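Local coordinates for protein glutathione S-transferase (Natrialba magadii ATCC 43099, PDB 6GZF) that probably acts as a Xi-class glutathione transferase, the class of the glutathionyl-hydroquinone reductases, at residues 249-253 with 312-316; 51-56 with 160-164; 120-124 with 143-148; 102-106 with 292-296. All blocks are in the same frame, centred on the assembly; numbering follows the deposited sequence.

Overall arrangement
Contacts 2 and 3 belong to the thioredoxin-like N-terminal part. Contact 1 lies in the helical C-terminal part, and contact 4 joins the two. Contact 1 is mostly buried and also meets the second subunit; the other three are only partly buried. Contacts 1 and 4 touch where Arg-249 and Val-253 pack on Ile-293 of helix 290-299. Contacts 2 and 3 touch through Tyr-56 and Val-146, whose strands belong to the same sheet. Contacts 1 and 2 lie on opposite sides of the chain's centre, about 36 Å apart between centres. Contact 2 is aromatic and contact 3 largely apolar. Contact 1 mixes apolar and polar atoms, and contact 4 is ionic and polar.

Contact 1 (249-253 with 312-316); sequences RFDNV and RGPDL
Leu-316 sets one methyl group against Asp-251 and Asn-252 of the short helix 250-254. Its CG lies anti to its own carbonyl carbon (chi1 -76°), and CD1 then continues straight out from the backbone (chi2 176°). CD1 ends 3.5 Å from Asn-252 OD1. The same methyl lies 3.9 Å from Asp-251 CB, so it rests against both side chains. Leu-316 and Asn-252 approach from opposite directions. Asn-252 ND2 lies beside the 312-313 backbone, 3.9 Å from Arg-312 O. Pro-314 takes the neighbouring place and meets main chain: its ring atom CD is 3.3 Å from Asp-251 O. Asp-251 offers this segment only its CB and its carbonyl. Its carboxylate turns elsewhere and accepts hydrogen bonds from the backbone N of Ile-265 and of Arg-266. Gly-313 has a positive phi (82°), a backbone shape suited to glycine. Tyr-207 and Asn-261 of the second subunit hydrogen-bond to the backbone N of Arg-312 and Gly-313 respectively. The contact thus lays the tail that follows helix 290-299 across the beginning of a helix in the all-helical C-terminal domain of a glutathione transferase, at the dimer interface.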
loop_
_atom_site.group_PDB
_atom_site.type_symbol
_atom_site.label_atom_id
_atom_site.label_comp_id
_atom_site.label_asym_id
_atom_site.label_seq_id
_atom_site.Cartn_x
_atom_site.Cartn_y
_atom_site.Cartn_z
ATOM N N ARG A 249 13.689 3.349 -1.522
ATOM C CA ARG A 249 12.803 2.191 -1.457
ATOM C C ARG A 249 11.400 2.556 -0.982
ATOM O O ARG A 249 10.535 1.688 -0.862
ATOM C CB ARG A 249 13.392 1.127 -0.529
ATOM C CG ARG A 249 14.655 0.474 -1.049
ATOM C CD ARG A 249 15.260 -0.456 -0.011
ATOM N NE ARG A 249 16.273 -1.331 -0.592
ATOM C CZ ARG A 249 17.536 -0.975 -0.803
ATOM N NH1 ARG A 249 17.946 0.246 -0.484
ATOM N NH2 ARG A 249 18.388 -1.837 -1.337
ATOM N N PHE A 250 11.177 3.838 -0.721
ATOM C CA PHE A 250 9.947 4.277 -0.069
ATOM C C PHE A 250 8.715 4.177 -0.969
ATOM O O PHE A 250 7.712 3.579 -0.585
ATOM C CB PHE A 250 10.104 5.715 0.430
ATOM C CG PHE A 250 9.129 6.095 1.513
ATOM C CD1 PHE A 250 7.821 6.430 1.208
ATOM C CD2 PHE A 250 9.527 6.121 2.839
ATOM C CE1 PHE A 250 6.929 6.778 2.203
ATOM C CE2 PHE A 250 8.640 6.469 3.838
ATOM C CZ PHE A 250 7.339 6.797 3.520
ATOM N N ASP A 251 8.792 4.763 -2.159
ATOM C CA ASP A 251 7.621 4.882 -3.024
ATOM C C ASP A 251 7.296 3.605 -3.795
ATOM O O ASP A 251 6.183 3.448 -4.295
ATOM C CB ASP A 251 7.813 6.041 -4.004
ATOM C CG ASP A 251 7.752 7.393 -3.321
ATOM O OD1 ASP A 251 7.787 7.426 -2.073
ATOM O OD2 ASP A 251 7.664 8.419 -4.028
ATOM N N ASN A 252 8.258 2.694 -3.890
ATOM C CA ASN A 252 8.032 1.428 -4.581
ATOM C C ASN A 252 7.667 0.300 -3.622
ATOM O O ASN A 252 7.044 -0.684 -4.019
ATOM C CB ASN A 252 9.265 1.030 -5.397
ATOM C CG ASN A 252 9.228 1.573 -6.815
ATOM O OD1 ASN A 252 9.755 2.649 -7.094
ATOM N ND2 ASN A 252 8.606 0.824 -7.719
ATOM N N VAL A 253 8.058 0.444 -2.359
ATOM C CA VAL A 253 7.864 -0.621 -1.381
ATOM C C VAL A 253 7.213 -0.143 -0.083
ATOM O O VAL A 253 6.093 -0.541 0.237
ATOM C CB VAL A 253 9.203 -1.302 -1.031
ATOM C CG1 VAL A 253 9.016 -2.280 0.114
ATOM C CG2 VAL A 253 9.780 -2.003 -2.250
ATOM N N ARG A 312 3.165 -2.965 -8.878
ATOM C CA ARG A 312 3.785 -2.247 -9.984
ATOM C C ARG A 312 4.546 -1.013 -9.509
ATOM O O ARG A 312 5.721 -0.835 -9.833
ATOM C CB ARG A 312 2.727 -1.847 -11.012
ATOM C CG ARG A 312 3.252 -0.992 -12.149
ATOM C CD ARG A 312 2.196 -0.815 -13.223
ATOM N NE ARG A 312 2.691 -0.043 -14.358
ATOM C CZ ARG A 312 2.043 0.088 -15.510
ATOM N NH1 ARG A 312 0.871 -0.509 -15.684
ATOM N NH2 ARG A 312 2.567 0.811 -16.489
ATOM N N GLY A 313 3.872 -0.162 -8.744
ATOM C CA GLY A 313 4.490 1.046 -8.231
ATOM C C GLY A 313 4.487 2.175 -9.243
ATOM O O GLY A 313 4.117 1.975 -10.400
ATOM N N PRO A 314 4.903 3.374 -8.809
ATOM C CA PRO A 314 4.915 4.576 -9.650
ATOM C C PRO A 314 5.972 4.523 -10.749
ATOM O O PRO A 314 6.930 3.759 -10.649
ATOM C CB PRO A 314 5.239 5.701 -8.656
ATOM C CG PRO A 314 4.982 5.123 -7.300
ATOM C CD PRO A 314 5.308 3.671 -7.428
ATOM N N ASP A 315 5.786 5.333 -11.786
ATOM C CA ASP A 315 6.793 5.486 -12.826
ATOM C C ASP A 315 7.739 6.612 -12.428
ATOM O O ASP A 315 7.542 7.767 -12.806
ATOM C CB ASP A 315 6.142 5.773 -14.181
ATOM C CG ASP A 315 7.071 5.496 -15.347
ATOM O OD1 ASP A 315 7.913 4.580 -15.233
ATOM O OD2 ASP A 315 6.958 6.192 -16.379
ATOM N N LEU A 316 8.762 6.267 -11.652
ATOM C CA LEU A 316 9.655 7.260 -11.069
ATOM C C LEU A 316 10.807 7.629 -11.995
ATOM O O LEU A 316 11.638 6.788 -12.337
ATOM C CB LEU A 316 10.208 6.753 -9.736
ATOM C CG LEU A 316 9.241 6.799 -8.552
ATOM C CD1 LEU A 316 9.876 6.181 -7.318
ATOM C CD2 LEU A 316 8.808 8.230 -8.276
#

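Contact 2 (51-56 with 160-164)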
loop_
_atom_site.group_PDB
_atom_site.type_symbol
_atom_site.label_atom_id
_atom_site.label_comp_id
_atom_site.label_asym_id
_atom_site.label_seq_id
_atom_site.Cartn_x
_atom_site.Cartn_y
_atom_site.Cartn_z
ATOM N N PRO A 51 43.930 -2.672 7.198
ATOM C CA PRO A 51 43.423 -2.543 5.827
ATOM C C PRO A 51 44.420 -3.024 4.774
ATOM O O PRO A 51 45.495 -2.440 4.625
ATOM C CB PRO A 51 43.169 -1.038 5.688
ATOM C CG PRO A 51 44.087 -0.408 6.676
ATOM C CD PRO A 51 44.152 -1.361 7.831
ATOM N N GLU A 52 44.062 -4.085 4.059
ATOM C CA GLU A 52 44.881 -4.577 2.955
ATOM C C GLU A 52 44.143 -4.426 1.628
ATOM O O GLU A 52 42.967 -4.062 1.597
ATOM C CB GLU A 52 45.280 -6.037 3.181
ATOM C CG GLU A 52 46.202 -6.251 4.370
ATOM C CD GLU A 52 46.687 -7.684 4.479
ATOM O OE1 GLU A 52 46.919 -8.153 5.613
ATOM O OE2 GLU A 52 46.840 -8.340 3.428
ATOM N N ALA A 53 44.836 -4.719 0.532
ATOM C CA ALA A 53 44.310 -4.449 -0.802
ATOM C C ALA A 53 43.426 -5.570 -1.345
ATOM O O ALA A 53 42.496 -5.311 -2.099
ATOM C CB ALA A 53 45.455 -4.180 -1.765
ATOM N N GLY A 54 43.720 -6.812 -0.980
ATOM C CA GLY A 54 42.937 -7.934 -1.470
ATOM C C GLY A 54 42.651 -8.949 -0.384
ATOM O O GLY A 54 43.007 -10.122 -0.505
ATOM N N ARG A 55 41.992 -8.494 0.674
ATOM C CA ARG A 55 41.817 -9.308 1.867
ATOM C C ARG A 55 40.359 -9.460 2.291
ATOM O O ARG A 55 39.885 -10.572 2.522
ATOM C CB ARG A 55 42.626 -8.712 3.019
ATOM C CG ARG A 55 42.530 -9.499 4.306
ATOM C CD ARG A 55 43.308 -8.828 5.423
ATOM N NE ARG A 55 43.146 -9.536 6.690
ATOM C CZ ARG A 55 43.727 -9.171 7.828
ATOM N NH1 ARG A 55 44.511 -8.103 7.861
ATOM N NH2 ARG A 55 43.522 -9.874 8.933
ATOM N N TYR A 56 39.649 -8.341 2.395
ATOM C CA TYR A 56 38.303 -8.343 2.958
ATOM C C TYR A 56 37.217 -8.535 1.903
ATOM O O TYR A 56 37.255 -7.925 0.834
ATOM C CB TYR A 56 38.061 -7.049 3.736
ATOM C CG TYR A 56 39.073 -6.817 4.837
ATOM C CD1 TYR A 56 38.930 -7.427 6.077
ATOM C CD2 TYR A 56 40.173 -5.994 4.635
ATOM C CE1 TYR A 56 39.853 -7.222 7.086
ATOM C CE2 TYR A 56 41.101 -5.782 5.638
ATOM C CZ TYR A 56 40.935 -6.399 6.862
ATOM O OH TYR A 56 41.855 -6.193 7.866
ATOM N N GLU A 160 39.206 4.336 6.762
ATOM C CA GLU A 160 40.314 3.426 7.050
ATOM C C GLU A 160 40.998 2.837 5.813
ATOM O O GLU A 160 42.097 2.291 5.916
ATOM C CB GLU A 160 39.828 2.287 7.948
ATOM C CG GLU A 160 39.113 2.749 9.212
ATOM C CD GLU A 160 39.992 3.605 10.104
ATOM O OE1 GLU A 160 40.975 3.073 10.660
ATOM O OE2 GLU A 160 39.700 4.812 10.250
ATOM N N PHE A 161 40.360 2.946 4.652
ATOM C CA PHE A 161 40.911 2.361 3.428
ATOM C C PHE A 161 41.430 3.409 2.444
ATOM O O PHE A 161 41.311 3.238 1.230
ATOM C CB PHE A 161 39.856 1.492 2.733
ATOM C CG PHE A 161 39.574 0.194 3.437
ATOM C CD1 PHE A 161 38.610 0.122 4.429
ATOM C CD2 PHE A 161 40.267 -0.958 3.099
ATOM C CE1 PHE A 161 38.345 -1.072 5.075
ATOM C CE2 PHE A 161 40.008 -2.154 3.741
ATOM C CZ PHE A 161 39.045 -2.211 4.731
ATOM N N ASP A 162 42.011 4.487 2.965
ATOM C CA ASP A 162 42.470 5.593 2.126
ATOM C C ASP A 162 43.622 5.210 1.200
ATOM O O ASP A 162 43.819 5.832 0.156
ATOM C CB ASP A 162 42.893 6.780 2.996
ATOM C CG ASP A 162 41.727 7.677 3.365
ATOM O OD1 ASP A 162 40.764 7.758 2.574
ATOM O OD2 ASP A 162 41.774 8.304 4.445
ATOM N N GLU A 163 44.379 4.190 1.585
ATOM C CA GLU A 163 45.548 3.773 0.818
ATOM C C GLU A 163 45.154 3.070 -0.480
ATOM O O GLU A 163 45.923 3.044 -1.442
ATOM C CB GLU A 163 46.436 2.860 1.669
ATOM C CG GLU A 163 47.743 2.446 1.009
ATOM C CD GLU A 163 48.706 1.794 1.981
ATOM O OE1 GLU A 163 48.674 2.147 3.179
ATOM O OE2 GLU A 163 49.494 0.926 1.549
ATOM N N PHE A 164 43.946 2.518 -0.512
ATOM C CA PHE A 164 43.533 1.671 -1.625
ATOM C C PHE A 164 42.320 2.219 -2.372
ATOM O O PHE A 164 41.885 1.644 -3.369
ATOM C CB PHE A 164 43.243 0.261 -1.115
ATOM C CG PHE A 164 44.300 -0.270 -0.190
ATOM C CD1 PHE A 164 45.475 -0.801 -0.691
ATOM C CD2 PHE A 164 44.122 -0.223 1.185
ATOM C CE1 PHE A 164 46.451 -1.286 0.157
ATOM C CE2 PHE A 164 45.096 -0.705 2.038
ATOM C CZ PHE A 164 46.261 -1.237 1.523
#
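Pro-51, Ala-53 and Tyr-56 meet two phenylalanines at one end of the thioredoxin-like domain. The loop running into strand 56-60 here packs on the loop that follows helix 150-159. Pro-51 sits between the two phenylalanine rings. Its CB lies over one face of Phe-161 in a CH-pi contact, 4.2 Å from the ring centroid and 26° off the normal. Pro-51 CB is also 4.1 Å from Phe-164 CE2. Tyr-56 comes instead to the edge of Phe-161, its CD2 near the ring plane and 3.9 Å from Phe-161 CE2. The planes are at 88°, and the pair as a whole is oblique. The tyrosine hydroxyl hydrogen-bonds to Gln-50 O. Phe-164 shares the first torsion of Phe-161, with CG anti to the carbonyl carbon (chi1 -46°), and its ring lies against the 51-56 loop. The peptide link between Glu-52 and Ala-53 lies over one face, and Glu-163 CB covers the opposite face. The backbone bond from Phe-164 N to Phe-161 O holds the turn. Ala-53 CB lies over the rim on the same face as that peptide, 3.5 Å from Phe-164 CD1. At the ring edge, Pro-51 O lies near the plane, 3.1 Å from Phe-164 CE2.

Contact 3 (120-124 with 143-148); sequences LYVRA and DTIVNN
Tyr-121 lies with one face of its ring against the tip of Ile-145. Its CB leaves the helix directed away from the strand. The first torsion places CG anti to the carbonyl carbon (chi1 -79°), and the ring comes back over Ile-145. CG is 4.0 Å from Ile-145 CD1. Next along the ring, Tyr-121 CD2 comes to 3.8 Å from the same methyl. CE2 also meets this methyl, which makes a CH-pi contact 17° off the ring normal. At the tip, OH hydrogen-bonds to Thr-133 O. The Asn-148 side chain also comes up to the hydroxyl, crossing the tyrosine at about a right angle. Closer to the strand's start, Ala-124 CB sits 3.6 Å from Ile-145 CG1 and 3.4 Å from Thr-144 OG1. Arg-123 bends at chi3 at the outer edge, where NE makes a long salt bridge of 4.0 Å with Asp-143 OD2. His-112 hydrogen-bonds to the other carboxylate oxygen. Asp-143 and Thr-144 form a G1 beta bulge opposite Asp-139. Helix 117-124 crosses strand 144-147 at 97°, packing against an edge strand of the thioredoxin-like sheet. The loop with Val-132 and Thr-133, predicted to bind glutathione, lies alongside.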
loop_
_atom_site.group_PDB
_atom_site.type_symbol
_atom_site.label_atom_id
_atom_site.label_comp_id
_atom_site.label_asym_id
_atom_site.label_seq_id
_atom_site.Cartn_x
_atom_site.Cartn_y
_atom_site.Cartn_z
ATOM N N LEU A 120 28.131 -19.571 6.613
ATOM C CA LEU A 120 29.259 -18.670 6.821
ATOM C C LEU A 120 29.357 -18.220 8.277
ATOM O O LEU A 120 30.453 -18.137 8.834
ATOM C CB LEU A 120 29.142 -17.456 5.900
ATOM C CG LEU A 120 29.537 -17.705 4.444
ATOM C CD1 LEU A 120 28.990 -16.609 3.548
ATOM C CD2 LEU A 120 31.048 -17.805 4.313
ATOM N N TYR A 121 28.210 -17.930 8.882
ATOM C CA TYR A 121 28.153 -17.573 10.297
ATOM C C TYR A 121 28.679 -18.707 11.169
ATOM O O TYR A 121 29.517 -18.494 12.046
ATOM C CB TYR A 121 26.721 -17.226 10.713
ATOM C CG TYR A 121 26.268 -15.833 10.334
ATOM C CD1 TYR A 121 25.941 -15.517 9.022
ATOM C CD2 TYR A 121 26.152 -14.837 11.296
ATOM C CE1 TYR A 121 25.522 -14.244 8.676
ATOM C CE2 TYR A 121 25.732 -13.562 10.962
ATOM C CZ TYR A 121 25.419 -13.272 9.652
ATOM O OH TYR A 121 25.001 -12.006 9.317
ATOM N N VAL A 122 28.174 -19.913 10.918
ATOM C CA VAL A 122 28.545 -21.098 11.687
ATOM C C VAL A 122 30.049 -21.364 11.626
ATOM O O VAL A 122 30.660 -21.738 12.628
ATOM C CB VAL A 122 27.780 -22.346 11.190
ATOM C CG1 VAL A 122 28.313 -23.611 11.847
ATOM C CG2 VAL A 122 26.292 -22.197 11.460
ATOM N N ARG A 123 30.646 -21.160 10.457
ATOM C CA ARG A 123 32.088 -21.322 10.315
ATOM C C ARG A 123 32.838 -20.295 11.158
ATOM O O ARG A 123 33.877 -20.598 11.744
ATOM C CB ARG A 123 32.508 -21.202 8.849
ATOM C CG ARG A 123 34.006 -21.357 8.634
ATOM C CD ARG A 123 34.397 -21.139 7.185
ATOM N NE ARG A 123 34.623 -22.395 6.475
ATOM C CZ ARG A 123 33.678 -23.074 5.832
ATOM N NH1 ARG A 123 32.433 -22.620 5.804
ATOM N NH2 ARG A 123 33.980 -24.206 5.212
ATOM N N ALA A 124 32.299 -19.081 11.221
ATOM C CA ALA A 124 32.932 -17.997 11.964
ATOM C C ALA A 124 32.685 -18.121 13.464
ATOM O O ALA A 124 33.544 -17.772 14.274
ATOM C CB ALA A 124 32.435 -16.653 11.456
ATOM N N ASP A 143 39.733 -15.939 8.322
ATOM C CA ASP A 143 38.593 -16.762 7.917
ATOM C C ASP A 143 37.434 -16.638 8.903
ATOM O O ASP A 143 37.002 -17.627 9.495
ATOM C CB ASP A 143 39.016 -18.227 7.774
ATOM C CG ASP A 143 37.994 -19.058 7.021
ATOM O OD1 ASP A 143 37.372 -18.524 6.079
ATOM O OD2 ASP A 143 37.816 -20.244 7.371
ATOM N N THR A 144 36.935 -15.416 9.072
ATOM C CA THR A 144 35.851 -15.153 10.012
ATOM C C THR A 144 35.153 -13.828 9.711
ATOM O O THR A 144 35.601 -13.057 8.861
ATOM C CB THR A 144 36.361 -15.128 11.466
ATOM O OG1 THR A 144 35.251 -15.007 12.366
ATOM C CG2 THR A 144 37.314 -13.960 11.677
ATOM N N ILE A 145 34.054 -13.570 10.413
ATOM C CA ILE A 145 33.310 -12.326 10.243
ATOM C C ILE A 145 33.953 -11.182 11.018
ATOM O O ILE A 145 34.066 -11.240 12.242
ATOM C CB ILE A 145 31.845 -12.468 10.705
ATOM C CG1 ILE A 145 31.147 -13.602 9.955
ATOM C CG2 ILE A 145 31.098 -11.159 10.507
ATOM C CD1 ILE A 145 29.735 -13.870 10.433
ATOM N N VAL A 146 34.373 -10.143 10.303
ATOM C CA VAL A 146 34.923 -8.957 10.948
ATOM C C VAL A 146 33.800 -8.124 11.555
ATOM O O VAL A 146 33.705 -7.989 12.775
ATOM C CB VAL A 146 35.734 -8.086 9.967
ATOM C CG1 VAL A 146 36.058 -6.733 10.591
ATOM C CG2 VAL A 146 37.006 -8.798 9.554
ATOM N N ASN A 147 32.943 -7.577 10.700
ATOM C CA ASN A 147 31.859 -6.724 11.163
ATOM C C ASN A 147 30.524 -7.104 10.534
ATOM O O ASN A 147 30.476 -7.675 9.444
ATOM C CB ASN A 147 32.181 -5.257 10.878
ATOM C CG ASN A 147 31.345 -4.305 11.709
ATOM O OD1 ASN A 147 30.197 -4.013 11.374
ATOM N ND2 ASN A 147 31.916 -3.821 12.806
ATOM N N ASN A 148 29.443 -6.774 11.232
ATOM C CA ASN A 148 28.105 -7.198 10.846
ATOM C C ASN A 148 27.121 -6.028 10.879
ATOM O O ASN A 148 25.907 -6.211 10.776
ATOM C CB ASN A 148 27.639 -8.323 11.773
ATOM C CG ASN A 148 26.434 -9.066 11.238
ATOM O OD1 ASN A 148 26.149 -9.038 10.041
ATOM N ND2 ASN A 148 25.719 -9.746 12.127
#

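Contact 4 (102-106 with 292-296); sequences EKEGC and HITEH
Lys-103 and Glu-295 reach out from opposite directions and join in a salt bridge. Lys-103 NZ is modelled 2.5 Å from Glu-295 OE2, which is very short and doubtful as an exact length. Both chains are extended beyond CG, and each has CG anti to the backbone N (chi1 -167° for the lysine, -176° for the glutamate). The two charged ends therefore meet midway between loop and helix. His-292 makes the second link. Its NE2 gives a weak, bent hydrogen bond to Glu-104 O, at 3.1 Å and an N-H...O angle of 127°. Gly-105 CA lies near the plane of this ring at its edge, 3.6 Å from His-292 NE2. Cys-106 SG approaches the ring obliquely and is 3.8 Å from His-292 CE1.

Behind these contacts, a type II turn from Lys-103 to Cys-106 sets the loop. The bond from Cys-106 N to Lys-103 O closes it, and Gly-105 holds the positive phi that the turn needs. Asp-89 forms a second salt bridge with Lys-103 NZ, so this amine is shared by two carboxylates. Tyr-62 meets the ring of His-292 edge-to-face. One turn on, His-296 hydrogen-bonds to Pro-90 O and meets the ring of Trp-97, a predicted glutathione-binding residue. Overall, helix 290-299 of the C-terminal domain faces the long connection between strand 84-87 and helix 117-124 of the thioredoxin-like domain.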
loop_
_atom_site.group_PDB
_atom_site.type_symbol
_atom_site.label_atom_id
_atom_site.label_comp_id
_atom_site.label_asym_id
_atom_site.label_seq_id
_atom_site.Cartn_x
_atom_site.Cartn_y
_atom_site.Cartn_z
ATOM N N GLU A 102 23.087 -18.396 -10.800
ATOM C CA GLU A 102 22.485 -18.353 -12.129
ATOM C C GLU A 102 21.466 -17.222 -12.246
ATOM O O GLU A 102 21.202 -16.723 -13.340
ATOM C CB GLU A 102 21.823 -19.693 -12.468
ATOM C CG GLU A 102 20.675 -20.083 -11.552
ATOM C CD GLU A 102 21.103 -21.028 -10.446
ATOM O OE1 GLU A 102 22.281 -20.970 -10.035
ATOM O OE2 GLU A 102 20.261 -21.831 -9.991
ATOM N N LYS A 103 20.905 -16.817 -11.110
ATOM C CA LYS A 103 19.896 -15.764 -11.085
ATOM C C LYS A 103 20.517 -14.406 -11.405
ATOM O O LYS A 103 21.639 -14.114 -10.994
ATOM C CB LYS A 103 19.201 -15.728 -9.723
ATOM C CG LYS A 103 17.930 -14.897 -9.687
ATOM C CD LYS A 103 17.155 -15.150 -8.405
ATOM C CE LYS A 103 15.855 -14.366 -8.378
ATOM N NZ LYS A 103 15.050 -14.673 -7.164
ATOM N N GLU A 104 19.777 -13.585 -12.147
ATOM C CA GLU A 104 20.263 -12.283 -12.594
ATOM C C GLU A 104 20.612 -11.359 -11.429
ATOM O O GLU A 104 19.783 -11.107 -10.555
ATOM C CB GLU A 104 19.221 -11.612 -13.492
ATOM C CG GLU A 104 19.556 -10.181 -13.884
ATOM C CD GLU A 104 20.810 -10.083 -14.729
ATOM O OE1 GLU A 104 21.019 -10.968 -15.586
ATOM O OE2 GLU A 104 21.583 -9.121 -14.539
ATOM N N GLY A 105 21.844 -10.859 -11.428
ATOM C CA GLY A 105 22.296 -9.932 -10.406
ATOM C C GLY A 105 22.956 -10.618 -9.225
ATOM O O GLY A 105 23.611 -9.972 -8.408
ATOM N N CYS A 106 22.786 -11.933 -9.138
ATOM C CA CYS A 106 23.329 -12.703 -8.027
ATOM C C CYS A 106 24.619 -13.413 -8.416
ATOM O O CYS A 106 24.858 -13.688 -9.592
ATOM C CB CYS A 106 22.305 -13.725 -7.538
ATOM S SG CYS A 106 20.621 -13.098 -7.453
ATOM N N HIS A 292 15.610 -6.367 -7.671
ATOM C CA HIS A 292 15.922 -7.103 -6.451
ATOM C C HIS A 292 15.072 -6.611 -5.286
ATOM O O HIS A 292 14.602 -7.402 -4.468
ATOM C CB HIS A 292 17.408 -6.969 -6.103
ATOM C CG HIS A 292 18.309 -7.825 -6.938
ATOM N ND1 HIS A 292 19.031 -8.875 -6.414
ATOM C CD2 HIS A 292 18.608 -7.785 -8.259
ATOM C CE1 HIS A 292 19.735 -9.447 -7.375
ATOM N NE2 HIS A 292 19.496 -8.805 -8.504
ATOM N N ILE A 293 14.877 -5.297 -5.222
ATOM C CA ILE A 293 14.150 -4.673 -4.123
ATOM C C ILE A 293 12.681 -5.082 -4.111
ATOM O O ILE A 293 12.161 -5.524 -3.086
ATOM C CB ILE A 293 14.247 -3.136 -4.193
ATOM C CG1 ILE A 293 15.686 -2.682 -3.937
ATOM C CG2 ILE A 293 13.314 -2.494 -3.182
ATOM C CD1 ILE A 293 15.901 -1.195 -4.128
ATOM N N THR A 294 12.017 -4.939 -5.253
ATOM C CA THR A 294 10.595 -5.251 -5.356
ATOM C C THR A 294 10.323 -6.744 -5.193
ATOM O O THR A 294 9.314 -7.136 -4.609
ATOM C CB THR A 294 10.010 -4.782 -6.701
ATOM O OG1 THR A 294 10.774 -5.336 -7.780
ATOM C CG2 THR A 294 10.039 -3.266 -6.794
ATOM N N GLU A 295 11.223 -7.575 -5.708
ATOM C CA GLU A 295 11.043 -9.020 -5.630
ATOM C C GLU A 295 11.153 -9.514 -4.193
ATOM O O GLU A 295 10.398 -10.390 -3.767
ATOM C CB GLU A 295 12.068 -9.746 -6.506
ATOM C CG GLU A 295 11.877 -11.258 -6.538
ATOM C CD GLU A 295 12.976 -11.981 -7.289
ATOM O OE1 GLU A 295 13.746 -11.311 -8.008
ATOM O OE2 GLU A 295 13.065 -13.221 -7.159
ATOM N N HIS A 296 12.098 -8.951 -3.450
ATOM C CA HIS A 296 12.312 -9.357 -2.067
ATOM C C HIS A 296 11.125 -8.997 -1.183
ATOM O O HIS A 296 10.493 -9.866 -0.596
ATOM C CB HIS A 296 13.585 -8.717 -1.512
ATOM C CG HIS A 296 13.806 -8.974 -0.053
ATOM N ND1 HIS A 296 14.339 -10.150 0.427
ATOM C CD2 HIS A 296 13.567 -8.198 1.033
ATOM C CE1 HIS A 296 14.418 -10.091 1.743
ATOM N NE2 HIS A 296 13.956 -8.918 2.138
#